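Side-chain contacts in putative methylthioribose-1-phosphate isomerase (Archaeoglobus fulgidus, PDB 1T5O), which probably catalyses the interconversion of methylthioribose-1-phosphate and methylthioribulose-1-phosphate, an isomerase step of methionine biosynthesis: residues A[18-23]-A[198-203]; A[46-51]-A[127-132]; A[154-159]-A[164-169]; A[215-220]-A[248-253]. All blocks are in the same frame, centred on the assembly; numbering follows the deposited sequence.

Contact 1: residues A[18-23]-A[198-203]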
loop_
_atom_site.group_PDB
_atom_site.type_symbol
_atom_site.label_atom_id
_atom_site.label_comp_id
_atom_site.label_asym_id
_atom_site.label_seq_id
_atom_site.Cartn_x
_atom_site.Cartn_y
_atom_site.Cartn_z
ATOM N N THR A 18 19.519 5.057 -5.493
ATOM C CA THR A 18 19.073 5.670 -4.248
ATOM C C THR A 18 18.759 7.161 -4.455
ATOM O O THR A 18 18.092 7.773 -3.627
ATOM C CB THR A 18 20.143 5.549 -3.143
ATOM O OG1 THR A 18 21.188 6.498 -3.391
ATOM C CG2 THR A 18 20.732 4.140 -3.126
ATOM N N LYS A 19 19.224 7.731 -5.566
ATOM C CA LYS A 19 19.007 9.147 -5.875
ATOM C C LYS A 19 17.718 9.396 -6.640
ATOM O O LYS A 19 17.238 10.535 -6.744
ATOM C CB LYS A 19 20.179 9.672 -6.704
ATOM C CG LYS A 19 20.972 10.773 -6.046
ATOM C CD LYS A 19 21.708 10.254 -4.832
ATOM C CE LYS A 19 22.467 11.381 -4.147
ATOM N NZ LYS A 19 23.948 11.188 -4.225
ATOM N N LEU A 20 17.174 8.329 -7.206
ATOM C CA LEU A 20 15.930 8.409 -7.968
ATOM C C LEU A 20 14.777 8.587 -6.998
ATOM O O LEU A 20 14.862 8.147 -5.860
ATOM C CB LEU A 20 15.730 7.109 -8.759
ATOM C CG LEU A 20 16.131 6.989 -10.240
ATOM C CD1 LEU A 20 16.947 8.158 -10.710
ATOM C CD2 LEU A 20 16.842 5.649 -10.450
ATOM N N PRO A 21 13.667 9.201 -7.445
ATOM C CA PRO A 21 13.426 9.738 -8.791
ATOM C C PRO A 21 13.865 11.198 -9.012
ATOM O O PRO A 21 13.834 11.703 -10.137
ATOM C CB PRO A 21 11.910 9.568 -8.954
ATOM C CG PRO A 21 11.399 9.804 -7.563
ATOM C CD PRO A 21 12.393 9.030 -6.714
ATOM N N GLU A 22 14.261 11.871 -7.939
ATOM C CA GLU A 22 14.655 13.274 -8.023
ATOM C C GLU A 22 15.849 13.588 -8.914
ATOM O O GLU A 22 15.850 14.604 -9.607
ATOM C CB GLU A 22 14.925 13.825 -6.621
ATOM C CG GLU A 22 15.814 15.069 -6.600
ATOM C CD GLU A 22 15.815 15.755 -5.261
ATOM O OE1 GLU A 22 16.164 15.110 -4.243
ATOM O OE2 GLU A 22 15.456 16.950 -5.235
ATOM N N LYS A 23 16.862 12.729 -8.904
ATOM C CA LYS A 23 18.039 12.990 -9.721
ATOM C C LYS A 23 18.650 11.752 -10.334
ATOM O O LYS A 23 18.701 10.691 -9.707
ATOM C CB LYS A 23 19.122 13.692 -8.887
ATOM C CG LYS A 23 18.667 14.972 -8.190
ATOM C CD LYS A 23 19.836 15.903 -7.783
ATOM C CE LYS A 23 21.012 15.153 -7.121
ATOM N NZ LYS A 23 21.912 14.443 -8.100
ATOM N N THR A 198 10.009 2.553 -11.325
ATOM C CA THR A 198 9.257 2.278 -12.534
ATOM C C THR A 198 8.714 3.531 -13.203
ATOM O O THR A 198 8.818 3.674 -14.426
ATOM C CB THR A 198 8.112 1.297 -12.237
ATOM O OG1 THR A 198 8.692 0.034 -11.922
ATOM C CG2 THR A 198 7.177 1.154 -13.417
ATOM N N CYS A 199 8.134 4.437 -12.421
ATOM C CA CYS A 199 7.604 5.643 -13.023
ATOM C C CYS A 199 8.744 6.477 -13.647
ATOM O O CYS A 199 8.559 7.111 -14.681
ATOM C CB CYS A 199 6.815 6.466 -11.999
ATOM S SG CYS A 199 5.192 5.742 -11.520
ATOM N N TRP A 200 9.905 6.474 -13.003
ATOM C CA TRP A 200 11.047 7.216 -13.507
ATOM C C TRP A 200 11.531 6.685 -14.858
ATOM O O TRP A 200 11.587 7.427 -15.854
ATOM C CB TRP A 200 12.207 7.170 -12.506
ATOM C CG TRP A 200 13.356 8.058 -12.941
ATOM C CD1 TRP A 200 13.478 9.417 -12.731
ATOM C CD2 TRP A 200 14.464 7.682 -13.783
ATOM N NE1 TRP A 200 14.584 9.891 -13.401
ATOM C CE2 TRP A 200 15.203 8.854 -14.053
ATOM C CE3 TRP A 200 14.893 6.464 -14.338
ATOM C CZ2 TRP A 200 16.356 8.853 -14.859
ATOM C CZ3 TRP A 200 16.047 6.460 -15.147
ATOM C CH2 TRP A 200 16.760 7.653 -15.396
ATOM N N GLU A 201 11.862 5.400 -14.916
ATOM C CA GLU A 201 12.364 4.870 -16.178
ATOM C C GLU A 201 11.346 4.906 -17.311
ATOM O O GLU A 201 11.736 5.023 -18.473
ATOM C CB GLU A 201 12.938 3.454 -16.011
ATOM C CG GLU A 201 11.922 2.354 -15.663
ATOM C CD GLU A 201 12.561 0.989 -15.728
ATOM O OE1 GLU A 201 12.644 0.412 -16.829
ATOM O OE2 GLU A 201 13.027 0.496 -14.679
ATOM N N LEU A 202 10.052 4.847 -17.004
ATOM C CA LEU A 202 9.083 4.890 -18.087
ATOM C C LEU A 202 8.936 6.341 -18.564
ATOM O O LEU A 202 8.913 6.615 -19.769
ATOM C CB LEU A 202 7.726 4.316 -17.638
ATOM C CG LEU A 202 7.719 2.787 -17.422
ATOM C CD1 LEU A 202 6.392 2.334 -16.835
ATOM C CD2 LEU A 202 7.981 2.096 -18.732
ATOM N N MET A 203 8.844 7.283 -17.637
ATOM C CA MET A 203 8.712 8.669 -18.076
ATOM C C MET A 203 9.978 9.120 -18.806
ATOM O O MET A 203 9.917 9.906 -19.755
ATOM C CB MET A 203 8.442 9.586 -16.878
ATOM C CG MET A 203 7.051 9.418 -16.324
ATOM S SD MET A 203 6.776 10.306 -14.805
ATOM C CE MET A 203 6.903 12.077 -15.457
HETATM O O HOH W 1 15.622 12.588 -12.852
#
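CD1 of Leu20 sits over one face of the Trp200 indole. The methyl sits 3.9 Å from the centroid of the five-membered ring, 11° off the ring normal, a CH-pi contact with the carbon almost straight above the pyrrole. CG of Leu20 follows the same face and comes within 4.0 Å of CD2 of Trp200, so the branch point and one methyl share the cover. The indole reaches the loop because CG of Trp200 stands anti to its backbone N (chi1 -174°), which carries the ring out from helix 193-204. Pro21, entered through a cis peptide bond, meets the pyrrole corner: its CB lies 4.1 Å from CD1 of Trp200, and its carbonyl O approaches the same carbon obliquely at 3.5 Å. The indole N-H is spent on water 1, which lies in the ring plane at 2.9 Å from NE1 and returns a weak bond to O of Pro21. A leucine in place of Trp200 would probably leave the Leu20 methyl without its aromatic face and the water without its indole donor. The buried contact ties the loop between strands 12-15 and 26-29 to helix 193-204, whose Cys199 and Leu202 face strand 208-212. Leu24 and Arg158 also touch the indole, while Pro21 packs on Ala298 of the second subunit.

Contact 2: residues A[46-51]-A[127-132]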
loop_
_atom_site.group_PDB
_atom_site.type_symbol
_atom_site.label_atom_id
_atom_site.label_comp_id
_atom_site.label_asym_id
_atom_site.label_seq_id
_atom_site.Cartn_x
_atom_site.Cartn_y
_atom_site.Cartn_z
ATOM N N GLY A 46 18.462 -5.823 -8.711
ATOM C CA GLY A 46 17.946 -6.598 -9.821
ATOM C C GLY A 46 18.957 -7.705 -10.058
ATOM O O GLY A 46 20.163 -7.445 -10.082
ATOM N N ALA A 47 18.482 -8.938 -10.209
ATOM C CA ALA A 47 19.365 -10.087 -10.417
ATOM C C ALA A 47 20.472 -9.870 -11.462
ATOM O O ALA A 47 21.658 -10.010 -11.149
ATOM C CB ALA A 47 18.538 -11.328 -10.775
ATOM N N PRO A 48 20.107 -9.535 -12.712
ATOM C CA PRO A 48 21.119 -9.315 -13.754
ATOM C C PRO A 48 22.096 -8.198 -13.403
ATOM O O PRO A 48 23.283 -8.297 -13.675
ATOM C CB PRO A 48 20.280 -8.970 -14.979
ATOM C CG PRO A 48 18.986 -9.667 -14.696
ATOM C CD PRO A 48 18.757 -9.352 -13.267
ATOM N N ALA A 49 21.581 -7.130 -12.805
ATOM C CA ALA A 49 22.416 -6.006 -12.420
ATOM C C ALA A 49 23.447 -6.491 -11.411
ATOM O O ALA A 49 24.629 -6.119 -11.468
ATOM C CB ALA A 49 21.560 -4.909 -11.810
ATOM N N LEU A 50 23.002 -7.354 -10.498
ATOM C CA LEU A 50 23.885 -7.876 -9.469
ATOM C C LEU A 50 24.870 -8.872 -10.030
ATOM O O LEU A 50 25.967 -9.042 -9.484
ATOM C CB LEU A 50 23.082 -8.524 -8.344
ATOM C CG LEU A 50 22.407 -7.505 -7.434
ATOM C CD1 LEU A 50 21.571 -8.244 -6.396
ATOM C CD2 LEU A 50 23.469 -6.625 -6.746
ATOM N N GLU A 51 24.474 -9.558 -11.100
ATOM C CA GLU A 51 25.372 -10.519 -11.708
ATOM C C GLU A 51 26.486 -9.721 -12.364
ATOM O O GLU A 51 27.664 -10.046 -12.228
ATOM C CB GLU A 51 24.669 -11.364 -12.775
ATOM C CG GLU A 51 25.575 -12.477 -13.294
ATOM C CD GLU A 51 25.070 -13.095 -14.571
ATOM O OE1 GLU A 51 24.084 -12.577 -15.123
ATOM O OE2 GLU A 51 25.663 -14.087 -15.038
ATOM N N GLU A 127 26.388 -7.989 -21.703
ATOM C CA GLU A 127 25.869 -7.960 -23.067
ATOM C C GLU A 127 24.826 -9.064 -23.267
ATOM O O GLU A 127 23.819 -8.881 -23.964
ATOM C CB GLU A 127 27.021 -8.187 -24.047
ATOM C CG GLU A 127 26.603 -8.303 -25.486
ATOM C CD GLU A 127 26.070 -6.997 -26.035
ATOM O OE1 GLU A 127 26.170 -5.960 -25.337
ATOM O OE2 GLU A 127 25.555 -7.007 -27.168
ATOM N N GLU A 128 25.106 -10.233 -22.699
ATOM C CA GLU A 128 24.179 -11.350 -22.800
ATOM C C GLU A 128 22.880 -11.047 -22.060
ATOM O O GLU A 128 21.821 -11.467 -22.495
ATOM C CB GLU A 128 24.818 -12.609 -22.245
ATOM C CG GLU A 128 26.014 -13.048 -23.069
ATOM C CD GLU A 128 26.627 -14.322 -22.530
ATOM O OE1 GLU A 128 26.613 -14.515 -21.296
ATOM O OE2 GLU A 128 27.128 -15.117 -23.350
ATOM N N ASP A 129 22.951 -10.320 -20.942
ATOM C CA ASP A 129 21.715 -9.979 -20.241
ATOM C C ASP A 129 20.871 -9.059 -21.123
ATOM O O ASP A 129 19.641 -9.195 -21.220
ATOM C CB ASP A 129 21.980 -9.269 -18.918
ATOM C CG ASP A 129 20.679 -8.884 -18.219
ATOM O OD1 ASP A 129 20.493 -7.681 -17.881
ATOM O OD2 ASP A 129 19.831 -9.799 -18.025
ATOM N N VAL A 130 21.521 -8.102 -21.771
ATOM C CA VAL A 130 20.761 -7.187 -22.623
ATOM C C VAL A 130 20.097 -7.971 -23.760
ATOM O O VAL A 130 18.905 -7.787 -24.043
ATOM C CB VAL A 130 21.663 -6.076 -23.207
ATOM C CG1 VAL A 130 20.830 -5.095 -24.027
ATOM C CG2 VAL A 130 22.371 -5.332 -22.063
ATOM N N GLU A 131 20.860 -8.857 -24.393
ATOM C CA GLU A 131 20.332 -9.651 -25.504
ATOM C C GLU A 131 19.169 -10.538 -25.055
ATOM O O GLU A 131 18.163 -10.635 -25.753
ATOM C CB GLU A 131 21.466 -10.472 -26.171
ATOM C CG GLU A 131 22.233 -11.445 -25.294
ATOM C CD GLU A 131 23.497 -12.033 -25.989
ATOM O OE1 GLU A 131 23.786 -13.254 -25.800
ATOM O OE2 GLU A 131 24.196 -11.270 -26.709
ATOM N N ARG A 132 19.307 -11.168 -23.885
ATOM C CA ARG A 132 18.251 -12.008 -23.299
ATOM C C ARG A 132 16.932 -11.235 -23.091
ATOM O O ARG A 132 15.848 -11.746 -23.362
ATOM C CB ARG A 132 18.681 -12.541 -21.920
ATOM C CG ARG A 132 19.282 -13.922 -21.949
ATOM C CD ARG A 132 19.500 -14.532 -20.546
ATOM N NE ARG A 132 20.683 -14.008 -19.855
ATOM C CZ ARG A 132 20.641 -13.071 -18.910
ATOM N NH1 ARG A 132 19.471 -12.547 -18.532
ATOM N NH2 ARG A 132 21.765 -12.650 -18.339
HETATM O O HOH W 2 24.267 -12.136 -18.003
#
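Asp129 meets Pro48 carboxylate to ring, near the start of helix 47-61. Within segments 46-51 and 127-132 the backbones come nearest here, and CB of Pro48 lies 3.2 Å from OD1 of Asp129 and equally near its OD2. CG of Pro48 is 3.4 Å from OD2 of Asp129, so the carboxylate rests against two ring carbons of the proline. CG of Asp129 is anti to its backbone N (chi1 178°), which swings the carboxylate out from helix 111-141 toward the proline. Its two oxygens have different partners: OD1 accepts the backbone N-H of Val162, and OD2 takes a salt bridge from NH1 of Arg132 at 2.8 Å, bent to 128° at the hydrogen and weak as a hydrogen bond. One turn further along, Arg132 bends at chi3, so that CA of Asp129 lies 3.2 Å above the guanidinium plane, toward its rim. From there NH2 of Arg132 faces OE1 of Glu51 across the contact in a long salt bridge of 4.0 Å, with carboxylate and guanidinium planes 32° apart. Water 2 fills in at the guanidinium edge, donating to OE1 of Glu51 at 2.9 Å and accepting weakly from NH2. Thr161 touches both Pro48 and Asp129; Gly46, the N-cap residue, and Ala47, which opens helix 47-61, belong to the predicted substrate site. A single arginine thus serves two acids, one directly and one largely through water, and its positive charge probably offsets the nearness of two carboxylates.

Contact 3: residues A[154-159]-A[164-169]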
loop_
_atom_site.group_PDB
_atom_site.type_symbol
_atom_site.label_atom_id
_atom_site.label_comp_id
_atom_site.label_asym_id
_atom_site.label_seq_id
_atom_site.Cartn_x
_atom_site.Cartn_y
_atom_site.Cartn_z
ATOM N N CYS A 154 6.046 -3.564 -8.759
ATOM C CA CYS A 154 7.455 -3.402 -8.431
ATOM C C CYS A 154 8.235 -2.699 -9.554
ATOM O O CYS A 154 7.787 -1.659 -10.078
ATOM C CB CYS A 154 8.116 -4.760 -8.067
ATOM S SG CYS A 154 9.574 -4.474 -7.012
ATOM N N ASN A 155 9.389 -3.249 -9.945
ATOM C CA ASN A 155 10.195 -2.601 -10.983
ATOM C C ASN A 155 11.042 -3.617 -11.729
ATOM O O ASN A 155 12.225 -3.804 -11.415
ATOM C CB ASN A 155 11.090 -1.529 -10.341
ATOM C CG ASN A 155 12.047 -0.874 -11.335
ATOM O OD1 ASN A 155 13.266 -0.925 -11.148
ATOM N ND2 ASN A 155 11.503 -0.245 -12.384
ATOM N N ALA A 156 10.414 -4.289 -12.691
ATOM C CA ALA A 156 11.079 -5.299 -13.510
ATOM C C ALA A 156 11.428 -4.599 -14.833
ATOM O O ALA A 156 10.948 -4.966 -15.907
ATOM C CB ALA A 156 10.121 -6.485 -13.746
ATOM N N GLY A 157 12.256 -3.565 -14.721
ATOM C CA GLY A 157 12.650 -2.792 -15.879
ATOM C C GLY A 157 14.149 -2.726 -16.101
ATOM O O GLY A 157 14.894 -3.598 -15.646
ATOM N N ARG A 158 14.591 -1.667 -16.782
ATOM C CA ARG A 158 15.998 -1.512 -17.126
ATOM C C ARG A 158 16.896 -1.132 -15.958
ATOM O O ARG A 158 18.115 -1.232 -16.059
ATOM C CB ARG A 158 16.166 -0.507 -18.294
ATOM C CG ARG A 158 15.734 0.960 -18.024
ATOM C CD ARG A 158 16.021 1.783 -19.294
ATOM N NE ARG A 158 15.651 3.202 -19.256
ATOM C CZ ARG A 158 16.339 4.161 -18.643
ATOM N NH1 ARG A 158 17.452 3.881 -17.980
ATOM N NH2 ARG A 158 15.932 5.424 -18.738
ATOM N N LEU A 159 16.319 -0.703 -14.846
ATOM C CA LEU A 159 17.160 -0.379 -13.713
ATOM C C LEU A 159 17.534 -1.684 -12.991
ATOM O O LEU A 159 18.649 -1.814 -12.473
ATOM C CB LEU A 159 16.442 0.602 -12.770
ATOM C CG LEU A 159 16.281 2.018 -13.352
ATOM C CD1 LEU A 159 15.402 2.877 -12.436
ATOM C CD2 LEU A 159 17.655 2.661 -13.547
ATOM N N TRP A 164 17.042 -2.645 -20.885
ATOM C CA TRP A 164 15.770 -3.083 -21.476
ATOM C C TRP A 164 14.702 -3.535 -20.487
ATOM O O TRP A 164 13.556 -3.078 -20.549
ATOM C CB TRP A 164 16.008 -4.191 -22.511
ATOM C CG TRP A 164 14.911 -4.238 -23.552
ATOM C CD1 TRP A 164 13.932 -5.191 -23.688
ATOM C CD2 TRP A 164 14.689 -3.283 -24.608
ATOM N NE1 TRP A 164 13.125 -4.888 -24.762
ATOM C CE2 TRP A 164 13.573 -3.722 -25.341
ATOM C CE3 TRP A 164 15.341 -2.097 -25.002
ATOM C CZ2 TRP A 164 13.086 -3.018 -26.455
ATOM C CZ3 TRP A 164 14.856 -1.396 -26.107
ATOM C CH2 TRP A 164 13.739 -1.863 -26.819
ATOM N N GLY A 165 15.089 -4.439 -19.592
ATOM C CA GLY A 165 14.179 -4.946 -18.584
ATOM C C GLY A 165 13.484 -6.255 -18.931
ATOM O O GLY A 165 13.568 -6.738 -20.055
ATOM N N THR A 166 12.786 -6.839 -17.963
ATOM C CA THR A 166 12.055 -8.076 -18.243
ATOM C C THR A 166 10.592 -7.703 -18.527
ATOM O O THR A 166 10.216 -7.593 -19.682
ATOM C CB THR A 166 12.155 -9.051 -17.065
ATOM O OG1 THR A 166 11.754 -8.381 -15.863
ATOM C CG2 THR A 166 13.591 -9.531 -16.914
ATOM N N ALA A 167 9.775 -7.481 -17.499
ATOM C CA ALA A 167 8.365 -7.102 -17.737
ATOM C C ALA A 167 8.213 -5.777 -18.520
ATOM O O ALA A 167 7.381 -5.664 -19.427
ATOM C CB ALA A 167 7.600 -7.012 -16.383
ATOM N N LEU A 168 9.002 -4.775 -18.148
ATOM C CA LEU A 168 8.971 -3.481 -18.829
ATOM C C LEU A 168 9.721 -3.593 -20.174
ATOM O O LEU A 168 9.562 -2.746 -21.059
ATOM C CB LEU A 168 9.583 -2.380 -17.920
ATOM C CG LEU A 168 8.822 -2.201 -16.576
ATOM C CD1 LEU A 168 9.367 -0.963 -15.830
ATOM C CD2 LEU A 168 7.292 -2.011 -16.846
ATOM N N GLY A 169 10.532 -4.645 -20.315
ATOM C CA GLY A 169 11.231 -4.878 -21.567
ATOM C C GLY A 169 10.192 -5.320 -22.600
ATOM O O GLY A 169 10.325 -5.039 -23.802
#
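Leu168 presses its side chain against the backbone of Ala156 and Gly157. Its CB stands 3.6 Å from O of Ala156 and 3.7 Å from CA of Gly157. CG, placed anti to the carbonyl carbon (chi1 -60°), keeps the same two neighbours, and CD1 of Leu168 runs on to 3.8 Å from CA of Gly157. At the tip, CD1 comes 4.1 Å from ND2 of Asn155, the two side chains crossing at about a right angle; the N-H groups of the Asn155 amide serve Thr198 and Glu201. Replacing Leu168 by an alanine would probably open a gap beside Gly157 and leave the Asn155 amide without this apolar support. The same leucine's backbone N makes a nearly straight hydrogen bond to O of Ala156 (3.0 Å, 174° at the hydrogen). Thr166 N adds a weak bond to that oxygen, which is therefore gripped twice at the first turn of the helix. CB of Ala156 meets CB of Ala167 at 3.7 Å. Gly157 and Gly165 allow the chains to close to 3.8 Å between their CA atoms; a side chain on either would run into the opposite segment. The loop leaving strand 149-152 thus doubles back onto the start of helix 167-176, the strand-loop-helix junction of a Rossmann-like fold, where Cys154 is the predicted transition-state stabiliser. Helix 193-204 flanks it through Trp200 and Glu201, and helix 111-141 touches Thr166 through Asn133 and Met136.

Contact 4: residues A[215-220]-A[248-253]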
loop_
_atom_site.group_PDB
_atom_site.type_symbol
_atom_site.label_atom_id
_atom_site.label_comp_id
_atom_site.label_asym_id
_atom_site.label_seq_id
_atom_site.Cartn_x
_atom_site.Cartn_y
_atom_site.Cartn_z
ATOM N N SER A 215 -3.325 -1.019 -3.411
ATOM C CA SER A 215 -4.700 -1.345 -3.086
ATOM C C SER A 215 -5.678 -0.933 -4.193
ATOM O O SER A 215 -6.817 -1.434 -4.240
ATOM C CB SER A 215 -5.109 -0.641 -1.786
ATOM O OG SER A 215 -5.279 0.755 -2.040
ATOM N N MET A 216 -5.262 -0.019 -5.072
ATOM C CA MET A 216 -6.147 0.436 -6.154
ATOM C C MET A 216 -6.232 -0.563 -7.291
ATOM O O MET A 216 -6.937 -0.329 -8.268
ATOM C CB MET A 216 -5.690 1.799 -6.715
ATOM C CG MET A 216 -6.105 2.980 -5.858
ATOM S SD MET A 216 -5.113 4.461 -6.194
ATOM C CE MET A 216 -5.438 5.435 -4.745
ATOM N N VAL A 217 -5.520 -1.676 -7.186
ATOM C CA VAL A 217 -5.587 -2.674 -8.238
ATOM C C VAL A 217 -7.044 -3.134 -8.398
ATOM O O VAL A 217 -7.472 -3.452 -9.492
ATOM C CB VAL A 217 -4.702 -3.913 -7.908
ATOM C CG1 VAL A 217 -4.787 -4.936 -9.044
ATOM C CG2 VAL A 217 -3.244 -3.457 -7.750
ATOM N N GLY A 218 -7.793 -3.184 -7.300
ATOM C CA GLY A 218 -9.186 -3.602 -7.390
ATOM C C GLY A 218 -10.070 -2.665 -8.203
ATOM O O GLY A 218 -10.746 -3.095 -9.143
ATOM N N ILE A 219 -10.077 -1.376 -7.860
ATOM C CA ILE A 219 -10.929 -0.465 -8.602
ATOM C C ILE A 219 -10.550 -0.300 -10.075
ATOM O O ILE A 219 -11.449 -0.191 -10.947
ATOM C CB ILE A 219 -11.045 0.915 -7.883
ATOM C CG1 ILE A 219 -12.269 1.689 -8.428
ATOM C CG2 ILE A 219 -9.731 1.742 -8.043
ATOM C CD1 ILE A 219 -12.499 3.023 -7.689
ATOM N N VAL A 220 -9.253 -0.327 -10.393
ATOM C CA VAL A 220 -8.890 -0.149 -11.803
ATOM C C VAL A 220 -9.375 -1.314 -12.660
ATOM O O VAL A 220 -9.795 -1.109 -13.808
ATOM C CB VAL A 220 -7.339 0.123 -12.033
ATOM C CG1 VAL A 220 -6.942 1.465 -11.409
ATOM C CG2 VAL A 220 -6.471 -1.008 -11.454
ATOM N N TYR A 248 1.068 -11.539 -5.508
ATOM C CA TYR A 248 -0.001 -12.540 -5.391
ATOM C C TYR A 248 -1.367 -11.853 -5.304
ATOM O O TYR A 248 -2.331 -12.273 -5.973
ATOM C CB TYR A 248 0.210 -13.451 -4.154
ATOM C CG TYR A 248 -1.026 -14.277 -3.821
ATOM C CD1 TYR A 248 -1.738 -14.067 -2.623
ATOM C CD2 TYR A 248 -1.525 -15.206 -4.733
ATOM C CE1 TYR A 248 -2.929 -14.783 -2.356
ATOM C CE2 TYR A 248 -2.703 -15.916 -4.482
ATOM C CZ TYR A 248 -3.396 -15.697 -3.283
ATOM O OH TYR A 248 -4.538 -16.415 -3.020
ATOM N N THR A 249 -1.456 -10.795 -4.501
ATOM C CA THR A 249 -2.717 -10.062 -4.381
ATOM C C THR A 249 -3.174 -9.591 -5.745
ATOM O O THR A 249 -4.322 -9.752 -6.096
ATOM C CB THR A 249 -2.575 -8.819 -3.465
ATOM O OG1 THR A 249 -2.194 -9.257 -2.164
ATOM C CG2 THR A 249 -3.925 -8.055 -3.340
ATOM N N VAL A 250 -2.279 -8.963 -6.494
ATOM C CA VAL A 250 -2.629 -8.496 -7.828
ATOM C C VAL A 250 -3.122 -9.673 -8.674
ATOM O O VAL A 250 -4.106 -9.544 -9.413
ATOM C CB VAL A 250 -1.424 -7.834 -8.546
ATOM C CG1 VAL A 250 -1.842 -7.398 -10.007
ATOM C CG2 VAL A 250 -0.938 -6.618 -7.738
ATOM N N SER A 251 -2.463 -10.827 -8.541
ATOM C CA SER A 251 -2.872 -11.994 -9.328
ATOM C C SER A 251 -4.297 -12.475 -8.989
ATOM O O SER A 251 -5.002 -13.001 -9.856
ATOM C CB SER A 251 -1.863 -13.151 -9.162
ATOM O OG SER A 251 -2.171 -13.977 -8.034
ATOM N N VAL A 252 -4.729 -12.287 -7.746
ATOM C CA VAL A 252 -6.053 -12.748 -7.352
ATOM C C VAL A 252 -7.129 -11.855 -7.987
ATOM O O VAL A 252 -8.125 -12.357 -8.499
ATOM C CB VAL A 252 -6.211 -12.748 -5.800
ATOM C CG1 VAL A 252 -7.696 -13.014 -5.387
ATOM C CG2 VAL A 252 -5.332 -13.842 -5.200
ATOM N N VAL A 253 -6.912 -10.541 -7.959
ATOM C CA VAL A 253 -7.870 -9.600 -8.527
ATOM C C VAL A 253 -7.937 -9.811 -10.048
ATOM O O VAL A 253 -9.025 -9.882 -10.631
ATOM C CB VAL A 253 -7.465 -8.146 -8.171
ATOM C CG1 VAL A 253 -8.480 -7.147 -8.759
ATOM C CG2 VAL A 253 -7.427 -7.992 -6.647
#
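Val217 and Val250 meet methyl to methyl on both branches, their side chains crossing at about a right angle. CG2 of Val217 lies 3.9 Å from CG2 of Val250, and the two CG1 atoms are 4.0 Å apart. Both valines have CG1 anti to the backbone N, and each branch meets its counterpart. Val253, one turn on from Val250, brings its CG1 to 3.9 Å from CA of Gly218 and equally near O of Val217, so the bare glycine backbone receives the methyl directly. Against this close patch, apolar in its side chains, the rest is looser: CG1 of Val217 is 4.3 Å from CB of Val253, and no hydrogen bond spans the two segments. Nor does the looser side face solvent. Thr249 turns its hydroxyl to O of Ser215 of the second subunit, and Ile219 packs on Ile245 of that subunit. Away from the contact, OG of Ser251 donates to O of Tyr248 at 2.7 Å, in the carbonyl plane on a lone pair. The valines also rest on the sheet: Val217 touches Leu151 of strand 149-152 and Val250 touches Phe261 of strand 261-264. Two helices packed side by side on a largely parallel sheet are characteristic of the Rossmann-like alpha/beta fold, and here they also form part of the dimer interface.

Contacts 1, 3 and 4 are buried, whereas contact 2 is only partly so. Contact 2 pairs charged groups, with a long salt bridge across it and a water between them; contact 1 also has a water, but rests on an aromatic face. Contact 3 relies on backbone bonds and glycines, contact 4 on valine methyls. Contacts 1 and 3 touch through helix 193-204, where OG1 of Thr198 lies 2.7 Å from O of Cys154 and OE1 of Glu201 2.8 Å from N of Arg158, both probable hydrogen bonds. Contact 2 comes within about 4 Å of contact 3, nearest atoms, without touching it. Contacts 1 and 4, their centres about 24 Å apart, both reach the second subunit.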